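Local coordinates for protein transcription factor tau 138 kDa subunit (Saccharomyces cerevisiae, PDB 5AIM) that forms part of TFIIIC, which binds intragenic promoter elements of tRNA and 5S RNA genes and assembles the initiation complex that recruits RNA polymerase III, at residues S11-N23 with E33-S45. Sequence-based numbering, arbitrary orientation. Where two conformers were deposited one is given.
Sequences SLQRQRAILKVMN and EQFYESVSKYMGS
In this extended winged-helix domain, the first two helices of the winged-helix fold, 5-24 and 33-43, pack through apolar side chains of Ala17, Val21 and Met22 against Phe35, Val39, Tyr42 and Met43. The axes of 11-23 and 33-43 come within 9.4 Å, with 113° between their N-to-C directions. Val21 is a knob in a hole made by Phe35, Ser38, Val39 and Tyr42: its CG1, anti to the backbone N (chi1 168°), touches both Ser38 CB and Phe35 CE1, while CG2 presses on Tyr42 CB at 3.6 Å. Beside it, Ile18 CG2 meets the edge of the Phe35 ring near its plane, 4.1 Å from Phe35 CZ. Met22 makes a Met-aromatic contact with the same ring, its SD coming in obliquely, 3.5 Å from Phe35 CE1; Ala29 of strand 28-30 and Ile80 of strand 78-81 also touch both residues, which joins the helix pair to the antiparallel sheet. Toward the other end, Met43 lays CG and SD against Ala17 CB, then bends at chi3 (74°) to bring CE to the aliphatic CG atoms of Gln13 and Arg14. With an alanine here, the stems of Gln13 and Arg14 would probably lose this apolar partner and Ala17 CB part of its cover. Arg14 directs its guanidinium elsewhere, to a salt bridge with Asp57 on helix 52-63. On the exposed side the Lys20 and Tyr42 side chains cross at about a right angle, with Lys20 CG 3.6 Å from Tyr42 CE1.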
ATOM      1  N   SER A  11       3.181   8.261  11.735  1.00 18.30           N
ATOM      2  CA  SER A  11       3.717   7.595  10.540  1.00 19.11           C
ATOM      3  C   SER A  11       3.825   6.074  10.733  1.00 16.95           C
ATOM      4  O   SER A  11       3.428   5.279   9.864  1.00 19.73           O
ATOM      5  CB  SER A  11       5.091   8.161  10.168  1.00 19.36           C
ATOM      6  OG  SER A  11       5.758   7.336   9.226  1.00 19.13           O
ATOM      7  N   LEU A  12       4.375   5.659  11.873  1.00 18.61           N
ATOM      8  CA  LEU A  12       4.437   4.218  12.157  1.00 16.15           C
ATOM      9  C   LEU A  12       3.056   3.552  12.234  1.00 18.70           C
ATOM     10  O   LEU A  12       2.869   2.416  11.756  1.00 18.03           O
ATOM     11  CB  LEU A  12       5.205   3.953  13.447  1.00 16.86           C
ATOM     12  CG  LEU A  12       6.678   4.358  13.415  1.00 17.65           C
ATOM     13  CD1 LEU A  12       7.296   4.158  14.788  1.00 19.67           C
ATOM     14  CD2 LEU A  12       7.452   3.573  12.363  1.00 21.54           C
ATOM     15  N   GLN A  13       2.096   4.238  12.852  1.00 18.72           N
ATOM     16  CA  GLN A  13       0.726   3.726  12.894  1.00 19.75           C
ATOM     17  C   GLN A  13       0.173   3.506  11.478  1.00 21.10           C
ATOM     18  O   GLN A  13      -0.434   2.454  11.166  1.00 19.62           O
ATOM     19  CB  GLN A  13      -0.172   4.687  13.681  1.00 21.39           C
ATOM     20  CG  GLN A  13      -1.597   4.178  13.878  1.00 28.86           C
ATOM     21  CD  GLN A  13      -2.501   5.199  14.541  1.00 44.99           C
ATOM     22  OE1 GLN A  13      -2.199   6.391  14.562  1.00 38.56           O
ATOM     23  NE2 GLN A  13      -3.620   4.734  15.085  1.00 52.06           N
ATOM     24  N   ARG A  14       0.382   4.497  10.616  1.00 18.23           N
ATOM     25  CA  ARG A  14      -0.069   4.364   9.229  1.00 18.46           C
ATOM     26  C   ARG A  14       0.631   3.213   8.492  1.00 16.92           C
ATOM     27  O   ARG A  14      -0.010   2.467   7.729  1.00 18.98           O
ATOM     28  CB  ARG A  14       0.086   5.686   8.467  1.00 21.15           C
ATOM     29  CG  ARG A  14      -0.872   6.762   8.958  1.00 23.78           C
ATOM     30  CD  ARG A  14      -0.814   8.024   8.117  1.00 24.28           C
ATOM     31  NE  ARG A  14       0.514   8.641   8.110  1.00 26.43           N
ATOM     32  CZ  ARG A  14       0.896   9.664   8.867  1.00 29.29           C
ATOM     33  NH1 ARG A  14       0.069  10.224   9.746  1.00 30.30           N
ATOM     34  NH2 ARG A  14       2.135  10.129   8.744  1.00 26.21           N
ATOM     35  N   GLN A  15       1.934   3.051   8.713  1.00 17.62           N
ATOM     36  CA  GLN A  15       2.630   1.885   8.161  1.00 16.82           C
ATOM     37  C   GLN A  15       2.064   0.541   8.664  1.00 18.64           C
ATOM     38  O   GLN A  15       1.881  -0.410   7.878  1.00 19.67           O
ATOM     39  CB  GLN A  15       4.140   1.992   8.414  1.00 16.76           C
ATOM     40  CG  GLN A  15       4.801   3.142   7.667  1.00 17.15           C
ATOM     41  CD  GLN A  15       6.283   3.181   7.888  1.00 17.48           C
ATOM     42  OE1 GLN A  15       6.994   2.260   7.512  1.00 19.15           O
ATOM     43  NE2 GLN A  15       6.766   4.256   8.504  1.00 20.00           N
ATOM     44  N   ARG A  16       1.778   0.446   9.960  1.00 17.37           N
ATOM     45  CA  ARG A  16       1.136  -0.768  10.465  1.00 17.60           C
ATOM     46  C   ARG A  16      -0.199  -1.020   9.771  1.00 19.31           C
ATOM     47  O   ARG A  16      -0.538  -2.181   9.449  1.00 20.02           O
ATOM     48  CB  ARG A  16       0.927  -0.701  11.980  1.00 18.69           C
ATOM     49  CG  ARG A  16       2.211  -0.780  12.802  1.00 18.81           C
ATOM     50  CD  ARG A  16       1.910  -1.089  14.271  1.00 23.32           C
ATOM     51  NE  ARG A  16       0.927  -0.173  14.855  1.00 24.16           N
ATOM     52  CZ  ARG A  16       1.201   1.023  15.372  1.00 25.76           C
ATOM     53  NH1 ARG A  16       2.444   1.496  15.393  1.00 23.46           N
ATOM     54  NH2 ARG A  16       0.214   1.758  15.868  1.00 27.45           N
ATOM     55  N   ALA A  17      -0.972   0.051   9.579  1.00 17.64           N
ATOM     56  CA  ALA A  17      -2.266  -0.073   8.892  1.00 17.36           C
ATOM     57  C   ALA A  17      -2.097  -0.565   7.455  1.00 18.11           C
ATOM     58  O   ALA A  17      -2.805  -1.474   7.003  1.00 18.77           O
ATOM     59  CB  ALA A  17      -3.006   1.250   8.905  1.00 19.72           C
ATOM     60  N   ILE A  18      -1.175   0.049   6.723  1.00 17.38           N
ATOM     61  CA  ILE A  18      -0.903  -0.374   5.349  1.00 16.78           C
ATOM     62  C   ILE A  18      -0.545  -1.857   5.315  1.00 18.15           C
ATOM     63  O   ILE A  18      -1.060  -2.622   4.487  1.00 18.54           O
ATOM     64  CB  ILE A  18       0.239   0.466   4.747  1.00 17.05           C
ATOM     65  CG1 ILE A  18      -0.240   1.900   4.524  1.00 17.97           C
ATOM     66  CG2 ILE A  18       0.726  -0.110   3.428  1.00 18.05           C
ATOM     67  CD1 ILE A  18       0.888   2.905   4.380  1.00 20.21           C
ATOM     68  N   LEU A  19       0.332  -2.270   6.220  1.00 18.08           N
ATOM     69  CA  LEU A  19       0.719  -3.676   6.280  1.00 15.64           C
ATOM     70  C   LEU A  19      -0.461  -4.622   6.572  1.00 18.76           C
ATOM     71  O   LEU A  19      -0.640  -5.663   5.895  1.00 19.80           O
ATOM     72  CB  LEU A  19       1.813  -3.850   7.333  1.00 20.75           C
ATOM     73  CG  LEU A  19       2.556  -5.177   7.338  1.00 21.43           C
ATOM     74  CD1 LEU A  19       3.339  -5.360   6.056  1.00 23.85           C
ATOM     75  CD2 LEU A  19       3.493  -5.231   8.526  1.00 23.51           C
ATOM     76  N   LYS A  20      -1.259  -4.281   7.585  1.00 17.86           N
ATOM     77  CA  LYS A  20      -2.418  -5.118   7.929  1.00 19.01           C
ATOM     78  C   LYS A  20      -3.435  -5.201   6.782  1.00 17.97           C
ATOM     79  O   LYS A  20      -3.971  -6.279   6.472  1.00 19.09           O
ATOM     80  CB  LYS A  20      -3.095  -4.619   9.215  1.00 20.83           C
ATOM     81  CG  LYS A  20      -4.392  -5.339   9.594  1.00 24.48           C
ATOM     82  CD  LYS A  20      -4.206  -6.832   9.811  1.00 46.03           C
ATOM     83  CE  LYS A  20      -3.629  -7.133  11.180  1.00 44.78           C
ATOM     84  NZ  LYS A  20      -3.300  -8.580  11.308  1.00 77.07           N
ATOM     85  N   VAL A  21      -3.697  -4.059   6.153  1.00 18.01           N
ATOM     86  CA  VAL A  21      -4.612  -4.029   5.018  1.00 17.41           C
ATOM     87  C   VAL A  21      -4.061  -4.871   3.872  1.00 17.91           C
ATOM     88  O   VAL A  21      -4.799  -5.653   3.270  1.00 18.02           O
ATOM     89  CB  VAL A  21      -4.895  -2.585   4.572  1.00 18.50           C
ATOM     90  CG1 VAL A  21      -5.608  -2.545   3.236  1.00 20.48           C
ATOM     91  CG2 VAL A  21      -5.711  -1.872   5.633  1.00 20.34           C
ATOM     92  N   MET A  22      -2.769  -4.731   3.587  1.00 17.32           N
ATOM     93  CA  MET A  22      -2.178  -5.537   2.526  1.00 17.68           C
ATOM     94  C   MET A  22      -2.321  -7.024   2.809  1.00 18.12           C
ATOM     95  O   MET A  22      -2.666  -7.791   1.901  1.00 19.13           O
ATOM     96  CB  MET A  22      -0.714  -5.165   2.301  1.00 17.51           C
ATOM     97  CG  MET A  22      -0.541  -3.848   1.557  1.00 21.60           C
ATOM     98  SD  MET A  22      -1.152  -3.888  -0.145  1.00 19.93           S
ATOM     99  CE  MET A  22       0.009  -5.034  -0.896  1.00 21.24           C
ATOM    100  N   ASN A  23      -2.087  -7.449   4.049  1.00 19.79           N
ATOM    101  CA  ASN A  23      -2.349  -8.855   4.360  1.00 20.67           C
ATOM    102  C   ASN A  23      -3.815  -9.230   4.170  1.00 21.60           C
ATOM    103  O   ASN A  23      -4.136 -10.283   3.603  1.00 22.73           O
ATOM    104  CB  ASN A  23      -1.918  -9.201   5.779  1.00 23.70           C
ATOM    105  CG  ASN A  23      -0.468  -9.602   5.851  1.00 32.82           C
ATOM    106  OD1 ASN A  23      -0.126 -10.775   5.702  1.00 53.48           O
ATOM    107  ND2 ASN A  23       0.399  -8.627   6.047  1.00 27.32           N
ATOM    108  N   GLU A  33      -7.361   4.821  -5.570  1.00 21.85           N
ATOM    109  CA  GLU A  33      -8.349   5.218  -4.561  1.00 19.75           C
ATOM    110  C   GLU A  33      -8.871   4.064  -3.704  1.00 21.91           C
ATOM    111  O   GLU A  33      -8.965   4.205  -2.489  1.00 21.63           O
ATOM    112  CB  GLU A  33      -9.520   5.924  -5.238  1.00 23.73           C
ATOM    113  CG  GLU A  33     -10.584   6.439  -4.283  1.00 34.42           C
ATOM    114  CD  GLU A  33     -11.632   7.279  -4.989  1.00 64.61           C
ATOM    115  OE1 GLU A  33     -12.440   6.711  -5.752  1.00 52.59           O
ATOM    116  OE2 GLU A  33     -11.646   8.511  -4.782  1.00 57.82           O
ATOM    117  N   GLN A  34      -9.196   2.935  -4.325  1.00 20.68           N
ATOM    118  CA  GLN A  34      -9.739   1.783  -3.602  1.00 20.69           C
ATOM    119  C   GLN A  34      -8.820   1.369  -2.443  1.00 18.66           C
ATOM    120  O   GLN A  34      -9.281   1.091  -1.302  1.00 19.42           O
ATOM    121  CB  GLN A  34      -9.937   0.610  -4.572  1.00 23.26           C
ATOM    122  CG  GLN A  34     -10.494  -0.651  -3.934  1.00 28.98           C
ATOM    123  CD  GLN A  34     -10.713  -1.763  -4.941  1.00 32.51           C
ATOM    124  OE1 GLN A  34     -10.717  -1.529  -6.150  1.00 31.92           O
ATOM    125  NE2 GLN A  34     -10.893  -2.982  -4.447  1.00 48.41           N
ATOM    126  N   PHE A  35      -7.518   1.336  -2.713  1.00 17.61           N
ATOM    127  CA  PHE A  35      -6.562   0.949  -1.685  1.00 16.47           C
ATOM    128  C   PHE A  35      -6.527   1.966  -0.546  1.00 17.92           C
ATOM    129  O   PHE A  35      -6.603   1.604   0.652  1.00 17.68           O
ATOM    130  CB  PHE A  35      -5.154   0.755  -2.251  1.00 18.84           C
ATOM    131  CG  PHE A  35      -4.150   0.404  -1.194  1.00 18.50           C
ATOM    132  CD1 PHE A  35      -4.167  -0.854  -0.621  1.00 21.18           C
ATOM    133  CD2 PHE A  35      -3.226   1.331  -0.746  1.00 27.93           C
ATOM    134  CE1 PHE A  35      -3.276  -1.191   0.370  1.00 25.54           C
ATOM    135  CE2 PHE A  35      -2.331   0.992   0.257  1.00 22.15           C
ATOM    136  CZ  PHE A  35      -2.357  -0.273   0.798  1.00 22.69           C
ATOM    137  N   TYR A  36      -6.397   3.241  -0.893  1.00 18.16           N
ATOM    138  CA  TYR A  36      -6.356   4.278   0.129  1.00 17.82           C
ATOM    139  C   TYR A  36      -7.632   4.297   0.962  1.00 18.94           C
ATOM    140  O   TYR A  36      -7.593   4.505   2.182  1.00 21.15           O
ATOM    141  CB  TYR A  36      -6.084   5.643  -0.500  1.00 21.97           C
ATOM    142  CG  TYR A  36      -4.681   5.780  -1.038  1.00 22.66           C
ATOM    143  CD1 TYR A  36      -3.606   5.924  -0.172  1.00 33.66           C
ATOM    144  CD2 TYR A  36      -4.426   5.784  -2.405  1.00 20.98           C
ATOM    145  CE1 TYR A  36      -2.319   6.057  -0.649  1.00 28.69           C
ATOM    146  CE2 TYR A  36      -3.138   5.918  -2.890  1.00 25.63           C
ATOM    147  CZ  TYR A  36      -2.092   6.051  -2.006  1.00 31.07           C
ATOM    148  OH  TYR A  36      -0.809   6.187  -2.475  1.00 32.27           O
ATOM    149  N   GLU A  37      -8.765   4.058   0.310  0.54 20.36           N
ATOM    150  CA  GLU A  37     -10.037   4.007   1.014  0.54 21.14           C
ATOM    151  C   GLU A  37     -10.033   2.845   2.004  0.54 20.48           C
ATOM    152  O   GLU A  37     -10.503   2.987   3.140  0.54 16.52           O
ATOM    153  CB  GLU A  37     -11.201   3.867   0.030  0.54 20.95           C
ATOM    154  CG  GLU A  37     -12.572   4.023   0.673  0.54 67.57           C
ATOM    155  CD  GLU A  37     -12.780   5.400   1.279  0.54 36.88           C
ATOM    156  OE1 GLU A  37     -12.319   6.393   0.677  0.54 44.22           O
ATOM    157  OE2 GLU A  37     -13.396   5.488   2.362  0.54 37.85           O
ATOM    158  N   SER A  38      -9.521   1.693   1.580  1.00 17.72           N
ATOM    159  CA  SER A  38      -9.382   0.561   2.506  1.00 17.15           C
ATOM    160  C   SER A  38      -8.510   0.911   3.720  1.00 16.90           C
ATOM    161  O   SER A  38      -8.880   0.589   4.868  1.00 18.16           O
ATOM    162  CB  SER A  38      -8.826  -0.688   1.825  1.00 18.89           C
ATOM    163  OG  SER A  38      -9.756  -1.234   0.905  1.00 20.12           O
ATOM    164  N   VAL A  39      -7.365   1.550   3.496  1.00 17.26           N
ATOM    165  CA  VAL A  39      -6.535   1.968   4.633  1.00 18.11           C
ATOM    166  C   VAL A  39      -7.295   2.934   5.547  1.00 19.14           C
ATOM    167  O   VAL A  39      -7.262   2.797   6.781  1.00 19.56           O
ATOM    168  CB  VAL A  39      -5.196   2.591   4.186  1.00 18.66           C
ATOM    169  CG1 VAL A  39      -4.404   3.124   5.390  1.00 20.13           C
ATOM    170  CG2 VAL A  39      -4.372   1.564   3.434  1.00 19.40           C
ATOM    171  N   SER A  40      -7.990   3.902   4.957  1.00 18.59           N
ATOM    172  CA  SER A  40      -8.761   4.858   5.752  0.50 21.62           C
ATOM    173  C   SER A  40      -9.825   4.153   6.589  1.00 22.36           C
ATOM    174  O   SER A  40      -9.966   4.427   7.789  1.00 24.66           O
ATOM    175  CB  SER A  40      -9.410   5.912   4.854  0.50 24.99           C
ATOM    176  OG  SER A  40      -8.435   6.776   4.301  0.50 33.83           O
ATOM    177  N   LYS A  41     -10.575   3.239   5.979  0.59 21.81           N
ATOM    178  CA  LYS A  41     -11.618   2.520   6.704  0.59 21.60           C
ATOM    179  C   LYS A  41     -11.044   1.630   7.804  0.59 18.76           C
ATOM    180  O   LYS A  41     -11.604   1.558   8.897  0.59 25.63           O
ATOM    181  CB  LYS A  41     -12.482   1.703   5.738  0.59 21.59           C
ATOM    182  CG  LYS A  41     -13.440   2.557   4.919  0.59 23.24           C
ATOM    183  CD  LYS A  41     -13.764   1.897   3.600  0.59 45.52           C
ATOM    184  CE  LYS A  41     -14.904   2.585   2.869  0.59 54.99           C
ATOM    185  NZ  LYS A  41     -15.327   1.808   1.669  0.59 34.90           N
ATOM    186  N   TYR A  42      -9.927   0.965   7.532  1.00 20.29           N
ATOM    187  CA  TYR A  42      -9.258   0.177   8.571  1.00 20.48           C
ATOM    188  C   TYR A  42      -8.906   1.029   9.805  1.00 20.55           C
ATOM    189  O   TYR A  42      -9.082   0.592  10.947  1.00 24.21           O
ATOM    190  CB  TYR A  42      -7.993  -0.497   8.027  1.00 20.16           C
ATOM    191  CG  TYR A  42      -7.194  -1.133   9.133  1.00 20.39           C
ATOM    192  CD1 TYR A  42      -7.521  -2.387   9.625  1.00 23.64           C
ATOM    193  CD2 TYR A  42      -6.136  -0.460   9.715  1.00 21.31           C
ATOM    194  CE1 TYR A  42      -6.804  -2.956  10.669  1.00 25.57           C
ATOM    195  CE2 TYR A  42      -5.412  -1.014  10.746  1.00 22.57           C
ATOM    196  CZ  TYR A  42      -5.746  -2.262  11.222  1.00 25.76           C
ATOM    197  OH  TYR A  42      -5.019  -2.811  12.251  1.00 32.91           O
ATOM    198  N   MET A  43      -8.446   2.252   9.566  1.00 22.76           N
ATOM    199  CA  MET A  43      -8.000   3.120  10.651  1.00 23.25           C
ATOM    200  C   MET A  43      -9.151   3.871  11.308  1.00 24.84           C
ATOM    201  O   MET A  43      -8.943   4.572  12.293  1.00 31.54           O
ATOM    202  CB  MET A  43      -6.965   4.120  10.136  1.00 25.38           C
ATOM    203  CG  MET A  43      -5.689   3.474   9.620  1.00 22.16           C
ATOM    204  SD  MET A  43      -4.399   4.671   9.236  1.00 27.51           S
ATOM    205  CE  MET A  43      -3.869   5.152  10.872  1.00 36.13           C
ATOM    206  N   GLY A  44     -10.358   3.721  10.773  1.00 57.68           N
ATOM    207  CA  GLY A  44     -11.533   4.360  11.343  1.00 59.12           C
ATOM    208  C   GLY A  44     -11.943   5.628  10.617  1.00 59.98           C
ATOM    209  O   GLY A  44     -12.808   6.363  11.093  1.00 63.06           O
ATOM    210  N   SER A  45     -11.315   5.876   9.469  1.00106.53           N
ATOM    211  CA  SER A  45     -11.608   7.034   8.619  1.00109.78           C
ATOM    212  C   SER A  45     -11.173   8.358   9.249  1.00 69.28           C
ATOM    213  O   SER A  45     -11.553   8.689  10.371  1.00 99.51           O
ATOM    214  CB  SER A  45     -13.094   7.080   8.236  1.00 65.92           C
ATOM    215  OG  SER A  45     -13.482   5.894   7.564  1.00 71.41           O
TER